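Local coordinates for tungstate ABC transporter, periplasmic tungstate-binding protein (Geobacter sulfurreducens, PDB 3LR1), which probably captures tungstate in the periplasm and delivers it to an ABC transporter for uptake into the cell, at residues Leu7-Thr12 against Val36-Val41; Phe86-Pro91 against Tyr167-Arg172. All coordinates share one frame; numbering follows the deposited sequence.

Interaction 1 of 2, residues Leu7-Thr12 against Val36-Val41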
loop_
_atom_site.group_PDB
_atom_site.type_symbol
_atom_site.label_atom_id
_atom_site.label_comp_id
_atom_site.label_asym_id
_atom_site.label_seq_id
_atom_site.Cartn_x
_atom_site.Cartn_y
_atom_site.Cartn_z
ATOM N N LEU A 7 -6.588 -5.040 -19.900
ATOM C CA LEU A 7 -7.150 -4.082 -18.947
ATOM C C LEU A 7 -5.936 -3.561 -18.228
ATOM O O LEU A 7 -5.118 -4.363 -17.773
ATOM C CB LEU A 7 -8.037 -4.843 -17.945
ATOM C CG LEU A 7 -8.640 -4.020 -16.824
ATOM C CD1 LEU A 7 -9.681 -3.054 -17.364
ATOM C CD2 LEU A 7 -9.246 -5.012 -15.768
ATOM N N LYS A 8 -5.840 -2.248 -18.071
ATOM C CA LYS A 8 -4.663 -1.589 -17.433
ATOM C C LYS A 8 -5.061 -1.111 -16.040
ATOM O O LYS A 8 -6.052 -0.474 -15.868
ATOM C CB LYS A 8 -4.232 -0.411 -18.265
ATOM C CG LYS A 8 -3.484 -0.889 -19.570
ATOM C CD LYS A 8 -2.756 0.299 -20.200
ATOM C CE LYS A 8 -3.642 1.024 -21.154
ATOM N NZ LYS A 8 -2.977 2.352 -21.633
HETATM N N MSE A 9 -4.330 -1.515 -15.048
HETATM C CA MSE A 9 -4.545 -1.124 -13.680
HETATM C C MSE A 9 -3.304 -0.382 -13.165
HETATM O O MSE A 9 -2.173 -0.906 -13.179
HETATM C CB MSE A 9 -4.787 -2.347 -12.811
HETATM C CG MSE A 9 -4.963 -2.068 -11.368
HETATM SE SE MSE A 9 -5.391 -3.768 -10.473
HETATM C CE MSE A 9 -3.664 -4.031 -9.950
ATOM N N SER A 10 -3.505 0.816 -12.652
ATOM C CA SER A 10 -2.393 1.486 -11.948
ATOM C C SER A 10 -2.487 1.148 -10.470
ATOM O O SER A 10 -3.587 1.018 -9.902
ATOM C CB SER A 10 -2.353 3.007 -12.136
ATOM O OG SER A 10 -3.467 3.596 -11.513
ATOM N N THR A 11 -1.318 0.994 -9.874
ATOM C CA THR A 11 -1.167 0.663 -8.443
ATOM C C THR A 11 0.163 1.177 -7.941
ATOM O O THR A 11 0.904 1.872 -8.675
ATOM C CB THR A 11 -1.347 -0.823 -8.165
ATOM O OG1 THR A 11 -1.540 -1.063 -6.750
ATOM C CG2 THR A 11 -0.265 -1.695 -8.718
ATOM N N THR A 12 0.487 0.900 -6.698
ATOM C CA THR A 12 1.788 1.342 -6.241
ATOM C C THR A 12 2.796 0.207 -6.225
ATOM O O THR A 12 2.428 -0.975 -6.154
ATOM C CB THR A 12 1.736 1.949 -4.852
ATOM O OG1 THR A 12 1.443 0.923 -3.951
ATOM C CG2 THR A 12 0.720 3.058 -4.757
ATOM N N VAL A 36 -4.416 -8.512 -17.523
ATOM C CA VAL A 36 -4.441 -7.321 -16.683
ATOM C C VAL A 36 -2.999 -6.885 -16.547
ATOM O O VAL A 36 -2.177 -7.598 -15.899
ATOM C CB VAL A 36 -5.102 -7.571 -15.303
ATOM C CG1 VAL A 36 -5.076 -6.303 -14.400
ATOM C CG2 VAL A 36 -6.579 -8.169 -15.495
ATOM N N ASP A 37 -2.674 -5.730 -17.162
ATOM C CA ASP A 37 -1.364 -5.095 -17.015
ATOM C C ASP A 37 -1.332 -4.298 -15.707
ATOM O O ASP A 37 -2.194 -3.397 -15.481
ATOM C CB ASP A 37 -1.097 -4.096 -18.123
ATOM C CG ASP A 37 -0.963 -4.699 -19.469
ATOM O OD1 ASP A 37 -0.862 -5.919 -19.649
ATOM O OD2 ASP A 37 -0.896 -3.852 -20.380
ATOM N N VAL A 38 -0.354 -4.620 -14.872
ATOM C CA VAL A 38 -0.145 -3.945 -13.620
ATOM C C VAL A 38 0.950 -2.885 -13.817
ATOM O O VAL A 38 2.102 -3.202 -14.129
ATOM C CB VAL A 38 0.259 -4.957 -12.509
ATOM C CG1 VAL A 38 0.569 -4.267 -11.222
ATOM C CG2 VAL A 38 -0.806 -6.035 -12.317
ATOM N N ILE A 39 0.582 -1.636 -13.592
ATOM C CA ILE A 39 1.469 -0.439 -13.765
ATOM C C ILE A 39 1.699 0.096 -12.348
ATOM O O ILE A 39 0.845 0.781 -11.777
ATOM C CB ILE A 39 0.843 0.616 -14.694
ATOM C CG1 ILE A 39 0.682 -0.022 -16.105
ATOM C CG2 ILE A 39 1.684 1.928 -14.694
ATOM C CD1 ILE A 39 -0.184 0.791 -17.090
ATOM N N ALA A 40 2.813 -0.304 -11.764
ATOM C CA ALA A 40 3.137 -0.011 -10.398
ATOM C C ALA A 40 4.130 1.149 -10.340
ATOM O O ALA A 40 5.284 1.069 -10.782
ATOM C CB ALA A 40 3.714 -1.250 -9.706
ATOM N N VAL A 41 3.638 2.254 -9.818
ATOM C CA VAL A 41 4.321 3.526 -9.840
ATOM C C VAL A 41 4.151 4.161 -8.468
ATOM O O VAL A 41 3.597 3.524 -7.549
ATOM C CB VAL A 41 3.829 4.396 -11.030
ATOM C CG1 VAL A 41 4.420 3.878 -12.385
ATOM C CG2 VAL A 41 2.328 4.554 -11.059
#
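Leu7 and Val36 open a parallel strand pair, their side chains lying alongside and pointing the same way, with Leu7 CD2 4.1 Å from Val36 CG2. On the other face, Lys8 slants across two partners: its CG lies 4.0 Å from Asp37 OD2 and its CD meets Ile39 CD1. The charged ends part company, for Lys8 NZ bonds to the carbonyl of Asp54 and Asp37 OD1 forms a salt bridge with Arg6. Met9, a selenomethionine, accepts Ile39 N at its O, while Met9 N donates to Asp37 O at 2.9 Å in a nearly straight bond. Its chain runs extended (chi1 177°) before bending at SE, which lays CE 4.2 Å from Val38 CG2. These are the two strands of a beta-alpha-beta unit; of the two helices in the crossover, 20-32 lies over the face of Met9, Val36 and Val38, as in periplasmic binding proteins with alpha/beta lobes. Ser10 sends OG to Ala46 O, and Ser10 CA makes a CA-H...O contact of 3.3 Å with Ile39 O. Thr11 N donates to that same carbonyl, tilted 30° from its plane; Thr11 CG2 packs 3.7 Å from Val38 CG1, with OG1 bonded to Phe59 O. Thr12, at the N-cap of the next helix, brings CB within 3.6 Å of Val41 O and its side chain within about 4 Å of a bound tungsten ion.

Interaction 2 of 2, residues Phe86-Pro91 against Tyr167-Arg172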
loop_
_atom_site.group_PDB
_atom_site.type_symbol
_atom_site.label_atom_id
_atom_site.label_comp_id
_atom_site.label_asym_id
_atom_site.label_seq_id
_atom_site.Cartn_x
_atom_site.Cartn_y
_atom_site.Cartn_z
ATOM N N PHE A 86 -0.434 -3.027 9.166
ATOM C CA PHE A 86 0.802 -2.341 9.409
ATOM C C PHE A 86 1.572 -2.965 10.577
ATOM O O PHE A 86 0.985 -3.248 11.622
ATOM C CB PHE A 86 0.563 -0.878 9.684
ATOM C CG PHE A 86 0.159 -0.100 8.466
ATOM C CD1 PHE A 86 1.055 0.121 7.446
ATOM C CD2 PHE A 86 -1.101 0.475 8.400
ATOM C CE1 PHE A 86 0.684 0.870 6.326
ATOM C CE2 PHE A 86 -1.483 1.191 7.303
ATOM C CZ PHE A 86 -0.573 1.407 6.273
ATOM N N VAL A 87 2.891 -3.060 10.433
ATOM C CA VAL A 87 3.744 -3.535 11.517
ATOM C C VAL A 87 4.965 -2.602 11.684
ATOM O O VAL A 87 5.284 -1.790 10.815
ATOM C CB VAL A 87 4.236 -5.026 11.236
ATOM C CG1 VAL A 87 3.044 -6.096 11.156
ATOM C CG2 VAL A 87 5.042 -5.105 9.966
ATOM N N ILE A 88 5.641 -2.680 12.832
ATOM C CA ILE A 88 6.875 -1.957 13.031
ATOM C C ILE A 88 7.991 -3.016 13.050
ATOM O O ILE A 88 7.973 -4.005 13.825
ATOM C CB ILE A 88 6.909 -1.042 14.306
ATOM C CG1 ILE A 88 5.672 -0.097 14.332
ATOM C CG2 ILE A 88 8.296 -0.239 14.390
ATOM C CD1 ILE A 88 5.386 0.665 15.609
ATOM N N VAL A 89 8.955 -2.812 12.154
ATOM C CA VAL A 89 10.109 -3.638 12.062
ATOM C C VAL A 89 11.349 -2.861 12.504
ATOM O O VAL A 89 11.403 -1.634 12.498
ATOM C CB VAL A 89 10.332 -4.215 10.612
ATOM C CG1 VAL A 89 9.156 -5.195 10.158
ATOM C CG2 VAL A 89 10.632 -3.127 9.599
ATOM N N GLY A 90 12.346 -3.621 12.896
ATOM C CA GLY A 90 13.586 -3.060 13.355
ATOM C C GLY A 90 14.632 -4.142 13.629
ATOM O O GLY A 90 14.376 -5.317 13.429
ATOM N N PRO A 91 15.800 -3.764 14.095
ATOM C CA PRO A 91 16.864 -4.714 14.368
ATOM C C PRO A 91 16.505 -5.798 15.360
ATOM O O PRO A 91 15.801 -5.529 16.273
ATOM C CB PRO A 91 17.949 -3.833 14.939
ATOM C CG PRO A 91 17.336 -2.611 15.242
ATOM C CD PRO A 91 16.221 -2.406 14.361
ATOM N N TYR A 167 14.304 1.522 12.755
ATOM C CA TYR A 167 12.955 1.053 12.760
ATOM C C TYR A 167 12.194 1.743 11.623
ATOM O O TYR A 167 12.565 2.808 11.155
ATOM C CB TYR A 167 12.290 1.394 14.090
ATOM C CG TYR A 167 12.887 0.762 15.305
ATOM C CD1 TYR A 167 12.286 -0.356 15.884
ATOM C CD2 TYR A 167 13.986 1.320 15.960
ATOM C CE1 TYR A 167 12.801 -0.931 17.036
ATOM C CE2 TYR A 167 14.496 0.731 17.129
ATOM C CZ TYR A 167 13.893 -0.383 17.659
ATOM O OH TYR A 167 14.381 -0.975 18.845
ATOM N N THR A 168 11.136 1.102 11.169
ATOM C CA THR A 168 10.242 1.682 10.211
ATOM C C THR A 168 8.861 1.040 10.335
ATOM O O THR A 168 8.745 -0.150 10.757
ATOM C CB THR A 168 10.809 1.592 8.740
ATOM O OG1 THR A 168 10.026 2.475 7.907
ATOM C CG2 THR A 168 10.758 0.168 8.167
ATOM N N LEU A 169 7.838 1.817 9.965
ATOM C CA LEU A 169 6.490 1.372 9.839
ATOM C C LEU A 169 6.341 0.868 8.408
ATOM O O LEU A 169 6.677 1.578 7.449
ATOM C CB LEU A 169 5.503 2.509 10.129
ATOM C CG LEU A 169 4.043 2.146 10.038
ATOM C CD1 LEU A 169 3.577 1.344 11.341
ATOM C CD2 LEU A 169 3.197 3.428 9.787
ATOM N N THR A 170 5.929 -0.395 8.275
ATOM C CA THR A 170 5.784 -1.033 6.969
ATOM C C THR A 170 4.483 -1.799 6.873
ATOM O O THR A 170 3.986 -2.313 7.857
ATOM C CB THR A 170 7.005 -1.989 6.618
ATOM O OG1 THR A 170 6.847 -2.518 5.291
ATOM C CG2 THR A 170 7.137 -3.164 7.581
ATOM N N ASP A 171 3.893 -1.874 5.668
ATOM C CA ASP A 171 2.823 -2.854 5.468
ATOM C C ASP A 171 3.477 -4.278 5.522
ATOM O O ASP A 171 4.630 -4.449 5.111
ATOM C CB ASP A 171 2.125 -2.605 4.153
ATOM C CG ASP A 171 2.967 -2.998 2.990
ATOM O OD1 ASP A 171 3.872 -2.213 2.635
ATOM O OD2 ASP A 171 2.705 -4.114 2.419
ATOM N N ARG A 172 2.738 -5.266 6.068
ATOM C CA ARG A 172 3.260 -6.610 6.277
ATOM C C ARG A 172 3.507 -7.253 4.961
ATOM O O ARG A 172 4.451 -8.041 4.805
ATOM C CB ARG A 172 2.258 -7.425 7.042
ATOM C CG ARG A 172 2.755 -8.755 7.487
ATOM C CD ARG A 172 1.520 -9.592 7.988
ATOM N NE ARG A 172 0.908 -9.004 9.186
ATOM C CZ ARG A 172 1.317 -9.252 10.435
ATOM N NH1 ARG A 172 2.330 -10.102 10.683
ATOM N NH2 ARG A 172 0.691 -8.696 11.454
#
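The methyls of Val87 and Thr170 meet because each residue places CG2 between its own backbone N and carbonyl carbon: in Thr170 this follows from OG1 standing opposite the backbone N (chi1 -176°), in Val87 from CG1 standing opposite the carbonyl carbon (chi1 -62°). The two CG2 atoms come 3.7 Å apart in a hydrogen-bonded antiparallel pair closed by Val87 N to Thr170 O at 2.9 Å and the reciprocal Thr170 N to Val87 O. Val89 and Thr168 repeat the pattern at the next hydrogen-bonded pair, CG2 against CG2 at 3.6 Å, and Thr170 CG2 also touches Val89 CG1. The hydroxyls turn off this methyl row: Thr170 OG1 donates to Asp171 O at 2.9 Å, and Thr168 OG1 bonds Ile119 O. An alanine at Thr170 is likely to open a gap beside Val87 and Val89 and deprive Asp171 O of that hydroxyl. On the other face, Leu169 CD1 packs against Ile88 CG1 at 3.9 Å and Phe86 CB. Strand 167-171 ends at Asp171, which N-caps helix 172-178 and brings its side chain about 6 Å from a bound tungsten ion. Arg172 lays one face of its guanidinium over Val87, with NH2 3.5 Å from Val87 CG1; NH2 also forms a salt bridge with Asp85. This probably fixes the turn of the guanidinium, its charge lying over an apolar side chain while Asp85 supplies the counter-charge.

How the interactions relate
Interactions 1 and 2 lie on opposite sides of the chain's centre, 25 Å apart between centres, and their nearest atoms stay about 8 Å apart without touching. Interaction 1 joins parallel neighbours close in sequence, whereas interaction 2 pairs antiparallel strands 76 residues apart; both reach the same branched sheet. What relates them is the way their strands end. Segments 7-12 and 167-172 each run to a helix N-cap, Thr12 and Asp171, whose side chains lie about 4 Å and about 6 Å from bound tungsten. This is consistent with an oxyanion site in a cleft between two lobes, as in the periplasmic binding protein superfamily, where helix N-termini commonly face the ligand.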